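Side-chain contacts in msDPBB_sym2 protein (Synthetic construct, PDB 7DWW), which serves as a computationally designed, simplified model of the double-psi beta barrel, the core fold of RNA polymerase: residues A[7-12]-A[70-75]; A[27-32]-A[52-57]; A[39-42]-A[48-51]; A[63-68]-A[81-86]. One frame throughout, in Å; residues are numbered along the deposited sequence.

Contact 1: residues A[7-12]-A[70-75]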
# COMPACT_ATOMS: atom_id res chain seq x y z
N ALA A 7 -5.90 3.69 -3.89
CA ALA A 7 -4.61 4.32 -4.08
C ALA A 7 -3.99 3.80 -5.36
O ALA A 7 -4.38 2.74 -5.88
CB ALA A 7 -3.67 4.06 -2.90
N ARG A 8 -3.05 4.57 -5.91
CA ARG A 8 -2.31 4.15 -7.08
C ARG A 8 -1.01 3.48 -6.66
O ARG A 8 -0.33 3.94 -5.74
CB ARG A 8 -1.97 5.33 -7.99
CG ARG A 8 -2.46 5.14 -9.40
CD ARG A 8 -2.29 6.42 -10.19
NE ARG A 8 -3.52 7.00 -10.70
CZ ARG A 8 -4.26 6.51 -11.70
NH1 ARG A 8 -3.89 5.40 -12.32
NH2 ARG A 8 -5.36 7.15 -12.09
N VAL A 9 -0.67 2.41 -7.36
CA VAL A 9 0.48 1.59 -6.99
C VAL A 9 1.75 2.31 -7.43
O VAL A 9 1.83 2.81 -8.56
CB VAL A 9 0.36 0.19 -7.64
CG1 VAL A 9 1.66 -0.62 -7.50
CG2 VAL A 9 -0.86 -0.54 -7.05
N ALA A 10 2.72 2.41 -6.52
CA ALA A 10 4.05 2.93 -6.79
C ALA A 10 5.10 2.00 -6.21
O ALA A 10 4.83 1.21 -5.33
CB ALA A 10 4.25 4.34 -6.22
N LEU A 11 6.30 2.11 -6.75
CA LEU A 11 7.39 1.20 -6.41
C LEU A 11 8.09 1.63 -5.12
O LEU A 11 8.45 2.80 -4.97
CB LEU A 11 8.35 1.15 -7.59
CG LEU A 11 9.58 0.26 -7.51
CD1 LEU A 11 9.14 -1.19 -7.35
CD2 LEU A 11 10.45 0.41 -8.75
N ALA A 12 8.22 0.70 -4.17
CA ALA A 12 8.94 0.97 -2.94
C ALA A 12 10.38 1.40 -3.23
O ALA A 12 11.01 0.93 -4.18
CB ALA A 12 8.94 -0.28 -2.05
N GLU A 70 8.03 -7.50 -6.07
CA GLU A 70 7.51 -8.86 -6.04
C GLU A 70 6.09 -8.93 -5.52
O GLU A 70 5.30 -9.74 -6.02
CB GLU A 70 8.40 -9.78 -5.22
CG GLU A 70 7.99 -11.25 -5.40
CD GLU A 70 8.91 -12.23 -4.72
OE1 GLU A 70 8.44 -13.36 -4.39
OE2 GLU A 70 10.09 -11.89 -4.51
N LEU A 71 5.74 -8.07 -4.56
CA LEU A 71 4.34 -8.08 -4.05
C LEU A 71 3.41 -7.65 -5.18
O LEU A 71 2.36 -8.22 -5.32
CB LEU A 71 4.21 -7.17 -2.83
CG LEU A 71 2.90 -7.32 -2.06
CD1 LEU A 71 2.78 -8.70 -1.43
CD2 LEU A 71 2.74 -6.25 -1.02
N MET A 72 3.85 -6.70 -5.99
CA MET A 72 3.07 -6.30 -7.18
C MET A 72 2.88 -7.52 -8.08
O MET A 72 1.80 -7.77 -8.53
CB MET A 72 3.85 -5.24 -7.97
CG MET A 72 3.94 -3.92 -7.30
SD MET A 72 4.73 -2.74 -8.40
CE MET A 72 5.54 -1.69 -7.22
N ARG A 73 3.95 -8.28 -8.30
CA ARG A 73 3.83 -9.47 -9.18
C ARG A 73 2.87 -10.48 -8.55
O ARG A 73 2.11 -11.09 -9.28
CB ARG A 73 5.19 -10.10 -9.44
CG ARG A 73 5.98 -9.44 -10.56
CD ARG A 73 7.24 -10.19 -10.89
NE ARG A 73 8.29 -9.95 -9.94
CZ ARG A 73 8.86 -10.90 -9.24
NH1 ARG A 73 8.46 -12.14 -9.41
NH2 ARG A 73 9.83 -10.62 -8.40
N LEU A 74 2.92 -10.64 -7.24
CA LEU A 74 2.00 -11.61 -6.60
C LEU A 74 0.56 -11.17 -6.81
O LEU A 74 -0.25 -12.01 -7.10
CB LEU A 74 2.32 -11.69 -5.11
CG LEU A 74 1.55 -12.77 -4.37
CD1 LEU A 74 1.92 -14.14 -4.88
CD2 LEU A 74 1.78 -12.67 -2.88
N LEU A 75 0.29 -9.87 -6.68
CA LEU A 75 -1.08 -9.40 -6.77
C LEU A 75 -1.54 -9.34 -8.22
O LEU A 75 -2.76 -9.33 -8.48
CB LEU A 75 -1.18 -8.03 -6.09
CG LEU A 75 -2.53 -7.32 -6.03
CD1 LEU A 75 -3.58 -8.21 -5.36
CD2 LEU A 75 -2.29 -6.04 -5.27

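Contact 2: residues A[27-32]-A[52-57]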
# COMPACT_ATOMS: atom_id res chain seq x y z
N GLU A 27 -2.12 10.74 6.42
CA GLU A 27 -3.52 11.12 6.23
C GLU A 27 -4.34 9.94 5.71
O GLU A 27 -5.48 9.72 6.14
CB GLU A 27 -3.65 12.31 5.29
CG GLU A 27 -3.34 13.60 5.98
CD GLU A 27 -3.59 14.80 5.10
OE1 GLU A 27 -4.47 14.73 4.23
OE2 GLU A 27 -2.87 15.79 5.28
N LEU A 28 -3.78 9.22 4.74
CA LEU A 28 -4.52 8.13 4.13
C LEU A 28 -4.69 6.97 5.12
O LEU A 28 -5.77 6.36 5.20
CB LEU A 28 -3.81 7.69 2.85
CG LEU A 28 -4.61 6.71 2.01
CD1 LEU A 28 -5.97 7.26 1.69
CD2 LEU A 28 -3.83 6.35 0.74
N MET A 29 -3.63 6.65 5.89
CA MET A 29 -3.78 5.64 6.95
C MET A 29 -4.83 6.06 7.95
O MET A 29 -5.60 5.22 8.42
CB MET A 29 -2.45 5.41 7.69
CG MET A 29 -1.33 4.85 6.78
SD MET A 29 0.17 4.52 7.72
CE MET A 29 -0.50 3.37 8.94
N ARG A 30 -4.87 7.35 8.32
CA ARG A 30 -5.85 7.81 9.31
C ARG A 30 -7.27 7.61 8.79
O ARG A 30 -8.15 7.11 9.51
CB ARG A 30 -5.63 9.28 9.65
CG ARG A 30 -4.67 9.58 10.76
CD ARG A 30 -4.46 11.08 10.91
NE ARG A 30 -5.34 11.65 11.92
CZ ARG A 30 -4.91 12.23 13.05
NH1 ARG A 30 -3.61 12.30 13.29
NH2 ARG A 30 -5.78 12.72 13.91
N LEU A 31 -7.49 7.97 7.53
CA LEU A 31 -8.80 7.82 6.90
C LEU A 31 -9.21 6.36 6.84
O LEU A 31 -10.36 6.02 7.17
CB LEU A 31 -8.77 8.42 5.50
CG LEU A 31 -10.14 8.65 4.91
CD1 LEU A 31 -10.80 9.82 5.60
CD2 LEU A 31 -9.96 8.92 3.41
N LEU A 32 -8.29 5.48 6.41
CA LEU A 32 -8.60 4.05 6.41
C LEU A 32 -8.82 3.51 7.82
O LEU A 32 -9.59 2.55 7.99
CB LEU A 32 -7.48 3.25 5.76
CG LEU A 32 -7.64 1.73 5.62
CD1 LEU A 32 -8.93 1.42 4.83
CD2 LEU A 32 -6.42 1.20 4.88
N VAL A 52 1.03 -2.57 6.92
CA VAL A 52 1.16 -1.14 6.54
C VAL A 52 2.21 -0.42 7.37
O VAL A 52 2.29 -0.67 8.56
CB VAL A 52 -0.20 -0.44 6.70
CG1 VAL A 52 -0.19 0.97 6.15
CG2 VAL A 52 -1.30 -1.22 6.04
N ALA A 53 2.95 0.48 6.73
CA ALA A 53 3.94 1.34 7.40
C ALA A 53 3.85 2.75 6.82
O ALA A 53 3.32 2.91 5.75
CB ALA A 53 5.32 0.76 7.27
N LEU A 54 4.38 3.73 7.53
CA LEU A 54 4.28 5.13 7.10
C LEU A 54 5.07 5.40 5.83
O LEU A 54 6.20 4.97 5.73
CB LEU A 54 4.76 6.05 8.22
CG LEU A 54 3.65 6.59 9.10
CD1 LEU A 54 4.22 7.40 10.26
CD2 LEU A 54 2.69 7.42 8.29
N ALA A 55 4.45 6.16 4.93
CA ALA A 55 5.05 6.62 3.66
C ALA A 55 6.23 7.51 4.01
O ALA A 55 6.17 8.18 5.02
CB ALA A 55 4.03 7.41 2.90
N HIS A 56 7.06 7.87 3.03
CA HIS A 56 8.25 8.76 3.24
C HIS A 56 7.97 10.24 3.55
O HIS A 56 8.98 10.98 3.57
CB HIS A 56 9.31 8.54 2.16
CG HIS A 56 9.92 7.19 2.26
ND1 HIS A 56 10.73 6.83 3.30
CD2 HIS A 56 9.81 6.10 1.48
CE1 HIS A 56 11.12 5.59 3.13
NE2 HIS A 56 10.56 5.12 2.03
N GLU A 57 6.71 10.63 3.79
CA GLU A 57 6.26 11.99 4.28
C GLU A 57 5.64 12.88 3.19
O GLU A 57 4.61 13.51 3.44
CB GLU A 57 7.19 12.77 5.24
CG GLU A 57 7.18 12.35 6.72
CD GLU A 57 7.98 13.16 7.73
OE1 GLU A 57 7.43 14.12 8.29
OE2 GLU A 57 9.16 12.84 7.96

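Contact 3: residues A[39-42]-A[48-51]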
# COMPACT_ATOMS: atom_id res chain seq x y z
N LEU A 39 -2.58 -5.25 9.48
CA LEU A 39 -2.81 -5.99 8.24
C LEU A 39 -3.85 -5.26 7.40
O LEU A 39 -4.84 -4.74 7.93
CB LEU A 39 -3.32 -7.39 8.52
CG LEU A 39 -2.41 -8.49 9.06
CD1 LEU A 39 -3.27 -9.67 9.26
CD2 LEU A 39 -1.29 -8.79 8.07
N VAL A 40 -3.64 -5.24 6.07
CA VAL A 40 -4.59 -4.69 5.11
C VAL A 40 -4.63 -5.68 3.97
O VAL A 40 -3.65 -6.39 3.71
CB VAL A 40 -4.20 -3.28 4.58
CG1 VAL A 40 -4.32 -2.23 5.69
CG2 VAL A 40 -2.85 -3.32 3.92
N GLU A 41 -5.76 -5.71 3.27
CA GLU A 41 -5.93 -6.50 2.06
C GLU A 41 -5.89 -5.56 0.86
O GLU A 41 -6.52 -4.49 0.88
CB GLU A 41 -7.24 -7.30 2.11
CG GLU A 41 -7.62 -8.06 0.84
CD GLU A 41 -8.76 -9.03 1.04
OE1 GLU A 41 -9.52 -8.88 2.02
OE2 GLU A 41 -8.92 -9.97 0.23
N ILE A 42 -5.12 -5.93 -0.17
CA ILE A 42 -4.94 -5.11 -1.36
C ILE A 42 -5.45 -5.90 -2.54
O ILE A 42 -5.03 -7.04 -2.77
CB ILE A 42 -3.47 -4.71 -1.56
CG1 ILE A 42 -2.97 -3.95 -0.34
CG2 ILE A 42 -3.35 -3.86 -2.84
CD1 ILE A 42 -1.47 -3.96 -0.19
N VAL A 48 -4.16 -9.83 -1.97
CA VAL A 48 -2.97 -10.11 -1.17
C VAL A 48 -3.15 -9.37 0.15
O VAL A 48 -3.71 -8.27 0.17
CB VAL A 48 -1.68 -9.64 -1.90
CG1 VAL A 48 -0.52 -9.58 -0.93
CG2 VAL A 48 -1.35 -10.54 -3.07
N ILE A 49 -2.68 -9.95 1.24
CA ILE A 49 -2.71 -9.29 2.54
C ILE A 49 -1.29 -8.91 2.92
O ILE A 49 -0.38 -9.75 2.90
CB ILE A 49 -3.38 -10.19 3.59
CG1 ILE A 49 -4.76 -10.64 3.08
CG2 ILE A 49 -3.53 -9.43 4.91
CD1 ILE A 49 -5.45 -11.71 3.91
N ALA A 50 -1.10 -7.65 3.34
CA ALA A 50 0.22 -7.09 3.61
C ALA A 50 0.14 -6.34 4.92
O ALA A 50 -0.94 -6.17 5.50
CB ALA A 50 0.65 -6.15 2.47
N ARG A 51 1.25 -5.80 5.38
CA ARG A 51 1.22 -4.97 6.60
C ARG A 51 1.53 -3.54 6.18
O ARG A 51 2.26 -3.38 5.23
CB ARG A 51 2.16 -5.52 7.68
CG ARG A 51 1.70 -6.87 8.21
CD ARG A 51 2.16 -7.25 9.61
NE ARG A 51 1.51 -8.48 10.01
CZ ARG A 51 0.48 -8.55 10.84
NH1 ARG A 51 -0.00 -7.45 11.37
NH2 ARG A 51 -0.05 -9.71 11.13

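Contact 4: residues A[63-68]-A[81-86]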
# COMPACT_ATOMS: atom_id res chain seq x y z
N ASN A 63 -1.85 10.02 -2.85
CA ASN A 63 -2.79 8.88 -2.73
C ASN A 63 -2.14 7.68 -3.43
O ASN A 63 -2.75 7.04 -4.27
CB ASN A 63 -4.24 9.29 -2.98
CG ASN A 63 -5.16 8.15 -3.33
OD1 ASN A 63 -5.45 7.92 -4.49
ND2 ASN A 63 -5.55 7.40 -2.32
N ILE A 64 -0.89 7.41 -3.06
CA ILE A 64 -0.17 6.23 -3.62
C ILE A 64 0.03 5.22 -2.50
O ILE A 64 -0.09 5.60 -1.34
CB ILE A 64 1.20 6.63 -4.18
CG1 ILE A 64 1.98 7.48 -3.19
CG2 ILE A 64 1.09 7.27 -5.55
CD1 ILE A 64 3.44 7.60 -3.51
N VAL A 65 0.29 3.98 -2.89
CA VAL A 65 0.66 2.90 -1.94
C VAL A 65 1.98 2.35 -2.48
O VAL A 65 1.99 1.92 -3.60
CB VAL A 65 -0.42 1.82 -1.79
CG1 VAL A 65 -0.84 1.22 -3.11
CG2 VAL A 65 0.02 0.73 -0.83
N ARG A 66 3.05 2.44 -1.71
CA ARG A 66 4.34 1.96 -2.20
C ARG A 66 4.51 0.49 -1.83
O ARG A 66 4.27 0.11 -0.68
CB ARG A 66 5.48 2.77 -1.61
CG ARG A 66 5.64 4.13 -2.24
CD ARG A 66 7.00 4.72 -1.97
NE ARG A 66 7.06 6.11 -2.42
CZ ARG A 66 7.32 6.49 -3.66
NH1 ARG A 66 7.54 5.59 -4.61
NH2 ARG A 66 7.37 7.79 -3.96
N MET A 67 4.95 -0.32 -2.80
CA MET A 67 4.98 -1.77 -2.73
C MET A 67 6.30 -2.26 -3.31
O MET A 67 6.87 -1.65 -4.21
CB MET A 67 3.82 -2.43 -3.52
CG MET A 67 2.41 -2.00 -3.11
SD MET A 67 1.18 -2.79 -4.18
CE MET A 67 1.53 -4.53 -3.97
N ASP A 68 6.77 -3.39 -2.78
CA ASP A 68 7.89 -4.10 -3.40
C ASP A 68 7.45 -4.69 -4.75
O ASP A 68 6.30 -5.10 -4.93
CB ASP A 68 8.37 -5.20 -2.46
CG ASP A 68 9.58 -5.92 -2.98
OD1 ASP A 68 10.67 -5.60 -2.48
OD2 ASP A 68 9.43 -6.76 -3.89
N ASP A 81 -1.24 1.20 -11.50
CA ASP A 81 -2.57 0.60 -11.31
C ASP A 81 -3.26 1.17 -10.08
O ASP A 81 -2.62 1.53 -9.09
CB ASP A 81 -2.46 -0.91 -11.14
CG ASP A 81 -2.09 -1.62 -12.42
OD1 ASP A 81 -2.38 -1.07 -13.51
OD2 ASP A 81 -1.56 -2.75 -12.32
N LEU A 82 -4.59 1.27 -10.15
CA LEU A 82 -5.36 1.56 -8.95
C LEU A 82 -5.62 0.25 -8.22
O LEU A 82 -5.91 -0.77 -8.85
CB LEU A 82 -6.69 2.23 -9.28
CG LEU A 82 -6.61 3.58 -10.00
CD1 LEU A 82 -7.98 4.15 -10.15
CD2 LEU A 82 -5.75 4.51 -9.21
N VAL A 83 -5.51 0.29 -6.88
CA VAL A 83 -5.86 -0.83 -6.01
C VAL A 83 -6.77 -0.30 -4.92
O VAL A 83 -6.72 0.88 -4.57
CB VAL A 83 -4.64 -1.53 -5.37
CG1 VAL A 83 -3.91 -2.33 -6.42
CG2 VAL A 83 -3.71 -0.48 -4.76
N GLU A 84 -7.59 -1.20 -4.38
CA GLU A 84 -8.35 -0.94 -3.17
C GLU A 84 -7.63 -1.53 -1.96
O GLU A 84 -7.17 -2.68 -2.00
CB GLU A 84 -9.75 -1.54 -3.24
CG GLU A 84 -10.51 -1.41 -1.94
CD GLU A 84 -11.93 -1.88 -2.08
OE1 GLU A 84 -12.32 -2.31 -3.18
OE2 GLU A 84 -12.66 -1.79 -1.07
N ILE A 85 -7.54 -0.75 -0.89
CA ILE A 85 -6.85 -1.19 0.33
C ILE A 85 -7.87 -1.19 1.43
O ILE A 85 -8.56 -0.18 1.66
CB ILE A 85 -5.66 -0.27 0.66
CG1 ILE A 85 -4.74 -0.20 -0.54
CG2 ILE A 85 -4.93 -0.74 1.98
CD1 ILE A 85 -3.57 0.72 -0.38
N MET A 86 -8.07 -2.34 2.04
CA MET A 86 -9.14 -2.50 2.99
C MET A 86 -8.61 -3.07 4.30
O MET A 86 -7.76 -3.96 4.30
CB MET A 86 -10.22 -3.43 2.41
CG MET A 86 -11.41 -3.65 3.29
SD MET A 86 -12.52 -4.87 2.55
CE MET A 86 -11.84 -4.98 0.90

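Contact 1: residues A[7-12]-A[70-75]
Met72 of helix 70-75 meets Val9 and Leu11 of strand 7-11, mainly through apolar contacts. Its sulfur lies against one methyl of Val9, with SD of Met72 3.8 Å from CG1 of Val9. The two side chains slide past each other in opposite directions. CG of Met72 also comes near this methyl, 4.0 Å from CG1 of Val9. Val9 presents this branch because CG1 stands opposite its backbone N (chi1 169°). Leu11 is met differently: its side chain crosses that of Met72 at about a right angle, and CD1 of Leu11 lies 3.6 Å from CE of Met72.

Strand and helix both belong to the double-psi beta barrel. The axes of these short segments approach no closer than 10.1 Å, and Met72 is the helix residue that reaches the strand.

A second group of contacts involves the backbone. The thioether is bent at its last torsion (chi3 -149°), and its end meets the strand backbone. CE of Met72 is 3.5 Å from CA of Leu11. CE of Met72 also lies 3.5 Å from O of Ala10, in van der Waals contact. With an alanine in place of Met72, CG1 of Val9 and CD1 of Leu11 would probably lose the thioether they pack on, and a gap would open between helix and strand.

Met72 also touches Met67, Val77 and Val79, and Val9 also packs on Met67 and Val83.

Contact 2: residues A[27-32]-A[52-57]
Met29 of helix 27-32 packs on Val52 and Leu54 of strand 52-54, joining a helix to a strand of the double-psi beta barrel. Met29 and Val52 meet tip to tip. CE of Met29 is 3.7 Å from CG1 of Val52, and SD of Met29 is 3.9 Å from the same methyl, CG1 of Val52. The bend at the end of Met29 (chi3 58°) lets both its sulfur and its terminal methyl lie against this one group.

Leu54 comes in from another direction, crossing Met29 at about a right angle. CD2 of Leu54 is 3.9 Å from SD of Met29. Between Val52 and Leu54 the strand offers backbone: O of Ala53 lies 4.0 Å from SD of Met29. The side chain of Ala53 starts away from the helix.

Further out, Met24 of strand 21-24 touches both Met29 and Val52, backing the pair, while Val34 also packs on Met29 and Val40 on Val52. The strand is held in place by its backbone. Val52 makes backbone hydrogen bonds with Gly37 and Asp38 on one flank, and Ala53 with Val22 and Met24 on the other.

The helix is fixed at its start by a hydrogen bond from N of Leu28 to OD2 of Asp25. One turn later, N of Leu32 bonds to O of Leu28 at 2.9 Å.

Contact 3: residues A[39-42]-A[48-51]
Leu39 to Ile42 pair with Arg51 to Val48 as antiparallel strands of a beta hairpin, joined by four backbone hydrogen bonds. Val40 and Ala50 form one hydrogen-bonded pair, with N of Val40 2.9 Å from O of Ala50. Ile42 and Val48 form the other, where N of Ile42 is 2.8 Å from O of Val48. That bond is nearly straight (173°), while the one from N of Val48 to O of Ile42 is more bent (145°). Leu39 with Arg51 and Glu41 with Ile49 are non-hydrogen-bonded pairs.

On the face of Val40, Ile42, Val48 and Ala50 the contact is apolar, with CD1 of Ile42 4.0 Å from CB of Ala50. Leu71 and Leu75 of helix 69-75 cover part of this face.

On the other face, CD2 of Leu39 sits over the centre of the Arg51 guanidinium, 3.3 Å from CZ of Arg51. The Arg51 chain is extended from CG to NE and then turns at chi4 (-103°), setting the flat group against the leucine. CD2 of Leu39 also lies 3.9 Å from CG2 of Ile49. A serine in place of Leu39 would probably strip this apolar cover from the guanidinium face and leave the group freer to turn.

OE2 of Glu41 bonds to OG of Ser47. The guanidinium serves two ends: its flat face packs on hydrocarbon, while NH1 of Arg51 bonds to O of Gly37.

Contact 4: residues A[63-68]-A[81-86]
Val65 turns both methyls to strand 82-86, with CG1 set between its own backbone N and carbonyl carbon and CG2 opposite the N (chi1 54°). Ile85 answers with an extended arm: chi2 is 177°, and CD1 is carried outward to Val65. The two side chains meet tip to tip. CD1 of Ile85 is 3.6 Å from CG2 of Val65. CD1 of Ile85 is also 3.6 Å from CB of Val65 and 3.9 Å from CG1 of Val65. One methyl therefore packs against the whole fork of the valine.

Val83 approaches differently, crossing Val65 at about a right angle. CG2 of Val83 is 3.7 Å from CG1 of Val65. All three residues are buried, and the contact is purely apolar.

The two strands are not paired directly. Their closest CA atoms, those of Val65 and Val83, are 8.5 Å apart, and strand 4-11 lies between them in the sheet. The contact belongs to the interior of the double-psi barrel. Val22 and Met24 of strand 21-24 also touch Val65. Val40 and Ile42 of strand 39-43 pack on Ile85 and Val83, respectively. Helix 69-75 follows strand 64-67 in the chain, with Asp68 as its N-cap.

In the fold
Contact 4 is the buried one, all aliphatic and about 4 Å from the chain centre, measured centre to centre. Contacts 1 and 2 lie farther out, on opposite sides of that centre. Each sets a methionine of a helix against a valine and a leucine of a strand, and their centres are about 16 Å apart. Contact 3 differs in chemistry: backbone hydrogen bonds join its strands, and one face of its hairpin mixes Leu39 and Ile49 with the charged Glu41 and Arg51. It shares strand 47-54 with contact 2. Contact 4 meets contact 1 through Met67 and Met72, and contact 3 through Val83 and Ile42. All four contacts reach the same sheet of the barrel.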